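Local coordinates for protein nisin leader peptide-processing serine protease NisP (Lactococcus lactis subsp. lactis, PDB 4MZD) that probably acts as a subtilisin-like serine endopeptidase that cuts the leader peptide from the precursor of the antibiotic nisin, at residues Q347-G351 / N352-T356. Residues are numbered along the deposited sequence; the frame is centred on the assembly and turned at random.
Sequences QYVYG and NSFAT
V349 and F354 make a local CH-pi contact, five residues apart, where strand 346-349 runs through a turn into helix 356-370. The turn carries S353, the predicted nucleophile. V349 lays CG2 over one face of the F354 ring, 3.5 Å from the ring centroid and 13° off the ring normal. In F354, CG lies anti to the carbonyl carbon (chi1 -53°), which turns the ring back toward V349 at the end of the strand. The two side chains cross at about a right angle. The carbonyl of Y350 meets the ring at its edge, with O 3.4 Å from CE2 of F354. S353 OG lies on the opposite face from V349, offset toward the rim. The F354 ring also packs on H147, E150 and V151 of helix 147-156.

One backbone bond closes the turn. N of F354 gives its hydrogen to O of G351 at 2.9 Å, nearly straight at 164°. G351 takes backbone angles open to glycine but strained for other residues, and this lets the chain bend in tightly here. The carbonyl of N352 comes next, just ahead of helix 356-370. Its O takes OG1 of T356 at 2.8 Å and N of T356 at 3.1 Å, from opposite faces of its plane. Two donors of one residue thus grip this oxygen.

S353 OG is hydrogen-bonded to NE2 of H147 and to O of R488, the last residue of the chain, while ND2 of N352 is held by OG of S301 and O of L246. The sequence G-N-S at a strand-to-helix turn corresponds to the serine signature of the subtilase family, usually Gly-Thr-Ser and here with N352 in place of the threonine. With the serine bonded to H147, it fits a Ser-His-Asp catalytic triad with D100.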
ATOM      1  N   GLN A 347      -6.134 -15.972  -2.720  1.00  9.18           N
ATOM      2  CA  GLN A 347      -4.958 -16.415  -1.999  1.00 11.55           C
ATOM      3  C   GLN A 347      -4.922 -15.740  -0.639  1.00  9.38           C
ATOM      4  O   GLN A 347      -5.393 -14.613  -0.487  1.00  9.70           O
ATOM      5  CB  GLN A 347      -3.707 -16.033  -2.795  1.00 16.47           C
ATOM      6  CG  GLN A 347      -2.394 -16.419  -2.162  1.00 19.55           C
ATOM      7  CD  GLN A 347      -1.236 -16.245  -3.118  1.00 22.29           C
ATOM      8  OE1 GLN A 347      -1.390 -16.398  -4.330  1.00 24.07           O
ATOM      9  NE2 GLN A 347      -0.071 -15.915  -2.580  1.00 23.54           N
ATOM     10  N   TYR A 348      -4.344 -16.430   0.339  1.00  8.90           N
ATOM     11  CA  TYR A 348      -4.007 -15.829   1.623  1.00  8.30           C
ATOM     12  C   TYR A 348      -2.679 -15.101   1.540  1.00  8.55           C
ATOM     13  O   TYR A 348      -1.690 -15.657   1.059  1.00  9.90           O
ATOM     14  CB  TYR A 348      -3.951 -16.901   2.717  1.00  9.00           C
ATOM     15  CG  TYR A 348      -5.329 -17.261   3.213  1.00  8.97           C
ATOM     16  CD1 TYR A 348      -5.937 -16.495   4.199  1.00  9.70           C
ATOM     17  CD2 TYR A 348      -6.041 -18.336   2.678  1.00  9.52           C
ATOM     18  CE1 TYR A 348      -7.206 -16.782   4.654  1.00 10.12           C
ATOM     19  CE2 TYR A 348      -7.318 -18.638   3.137  1.00 10.15           C
ATOM     20  CZ  TYR A 348      -7.895 -17.855   4.120  1.00  9.96           C
ATOM     21  OH  TYR A 348      -9.173 -18.153   4.550  1.00 11.29           O
ATOM     22  N   VAL A 349      -2.670 -13.864   2.029  1.00  8.15           N
ATOM     23  CA  VAL A 349      -1.506 -12.988   1.963  1.00  8.15           C
ATOM     24  C   VAL A 349      -1.319 -12.277   3.303  1.00  7.53           C
ATOM     25  O   VAL A 349      -2.179 -12.335   4.182  1.00  7.80           O
ATOM     26  CB  VAL A 349      -1.683 -11.924   0.848  1.00  8.70           C
ATOM     27  CG1 VAL A 349      -1.855 -12.594  -0.508  1.00  9.78           C
ATOM     28  CG2 VAL A 349      -2.860 -11.007   1.157  1.00  9.08           C
ATOM     29  N   TYR A 350      -0.190 -11.591   3.454  1.00  7.54           N
ATOM     30  CA  TYR A 350       0.024 -10.742   4.624  1.00  7.82           C
ATOM     31  C   TYR A 350       0.946  -9.604   4.230  1.00  7.02           C
ATOM     32  O   TYR A 350       1.683  -9.709   3.252  1.00  7.78           O
ATOM     33  CB  TYR A 350       0.640 -11.532   5.791  1.00  8.86           C
ATOM     34  CG  TYR A 350       2.047 -11.994   5.507  1.00 10.52           C
ATOM     35  CD1 TYR A 350       3.140 -11.183   5.810  1.00 11.90           C
ATOM     36  CD2 TYR A 350       2.292 -13.218   4.903  1.00 13.26           C
ATOM     37  CE1 TYR A 350       4.427 -11.582   5.527  1.00 14.36           C
ATOM     38  CE2 TYR A 350       3.586 -13.627   4.621  1.00 15.63           C
ATOM     39  CZ  TYR A 350       4.642 -12.800   4.940  1.00 16.68           C
ATOM     40  OH  TYR A 350       5.928 -13.198   4.670  1.00 19.90           O
ATOM     41  N   GLY A 351       0.912  -8.527   5.004  1.00  7.56           N
ATOM     42  CA  GLY A 351       1.849  -7.437   4.813  1.00  7.71           C
ATOM     43  C   GLY A 351       1.162  -6.088   4.770  1.00  7.09           C
ATOM     44  O   GLY A 351      -0.040  -5.984   4.482  1.00  7.41           O
ATOM     45  N   ASN A 352       1.930  -5.037   5.035  1.00  6.99           N
ATOM     46  CA  ASN A 352       1.352  -3.701   5.068  1.00  7.01           C
ATOM     47  C   ASN A 352       0.806  -3.253   3.719  1.00  6.73           C
ATOM     48  O   ASN A 352      -0.003  -2.326   3.651  1.00  6.83           O
ATOM     49  CB  ASN A 352       2.364  -2.698   5.605  1.00  7.26           C
ATOM     50  CG  ASN A 352       2.628  -2.897   7.083  1.00  7.59           C
ATOM     51  OD1 ASN A 352       1.895  -3.628   7.758  1.00  8.18           O
ATOM     52  ND2 ASN A 352       3.663  -2.245   7.597  1.00  7.59           N
ATOM     53  N   SER A 353       1.242  -3.906   2.647  1.00  6.98           N
ATOM     54  CA  SER A 353       0.642  -3.657   1.338  1.00  7.20           C
ATOM     55  C   SER A 353      -0.858  -3.920   1.290  1.00  6.55           C
ATOM     56  O   SER A 353      -1.505  -3.470   0.351  1.00  6.69           O
ATOM     57  CB  SER A 353       1.302  -4.505   0.266  1.00  8.19           C
ATOM     58  OG  SER A 353       1.176  -5.872   0.571  1.00  9.05           O
ATOM     59  N   PHE A 354      -1.392  -4.657   2.262  1.00  6.65           N
ATOM     60  CA  PHE A 354      -2.807  -4.998   2.283  1.00  7.11           C
ATOM     61  C   PHE A 354      -3.598  -4.205   3.313  1.00  7.21           C
ATOM     62  O   PHE A 354      -4.831  -4.214   3.287  1.00  8.99           O
ATOM     63  CB  PHE A 354      -2.971  -6.508   2.426  1.00  7.86           C
ATOM     64  CG  PHE A 354      -2.196  -7.249   1.395  1.00  7.27           C
ATOM     65  CD1 PHE A 354      -2.537  -7.128   0.051  1.00  8.40           C
ATOM     66  CD2 PHE A 354      -1.074  -7.982   1.732  1.00  7.59           C
ATOM     67  CE1 PHE A 354      -1.791  -7.748  -0.922  1.00  8.84           C
ATOM     68  CE2 PHE A 354      -0.326  -8.620   0.751  1.00  8.06           C
ATOM     69  CZ  PHE A 354      -0.691  -8.500  -0.580  1.00  8.86           C
ATOM     70  N   ALA A 355      -2.884  -3.508   4.200  1.00  6.99           N
ATOM     71  CA  ALA A 355      -3.482  -2.508   5.083  1.00  7.38           C
ATOM     72  C   ALA A 355      -3.688  -1.198   4.323  1.00  6.96           C
ATOM     73  O   ALA A 355      -4.732  -0.556   4.425  1.00  7.67           O
ATOM     74  CB  ALA A 355      -2.584  -2.282   6.294  1.00  7.93           C
ATOM     75  N   THR A 356      -2.672  -0.817   3.556  1.00  6.64           N
ATOM     76  CA  THR A 356      -2.657   0.419   2.784  1.00  6.74           C
ATOM     77  C   THR A 356      -3.905   0.621   1.907  1.00  6.40           C
ATOM     78  O   THR A 356      -4.546   1.663   1.987  1.00  6.78           O
ATOM     79  CB  THR A 356      -1.330   0.502   1.999  1.00  6.96           C
ATOM     80  OG1 THR A 356      -0.250   0.419   2.935  1.00  7.15           O
ATOM     81  CG2 THR A 356      -1.197   1.807   1.248  1.00  7.84           C
TER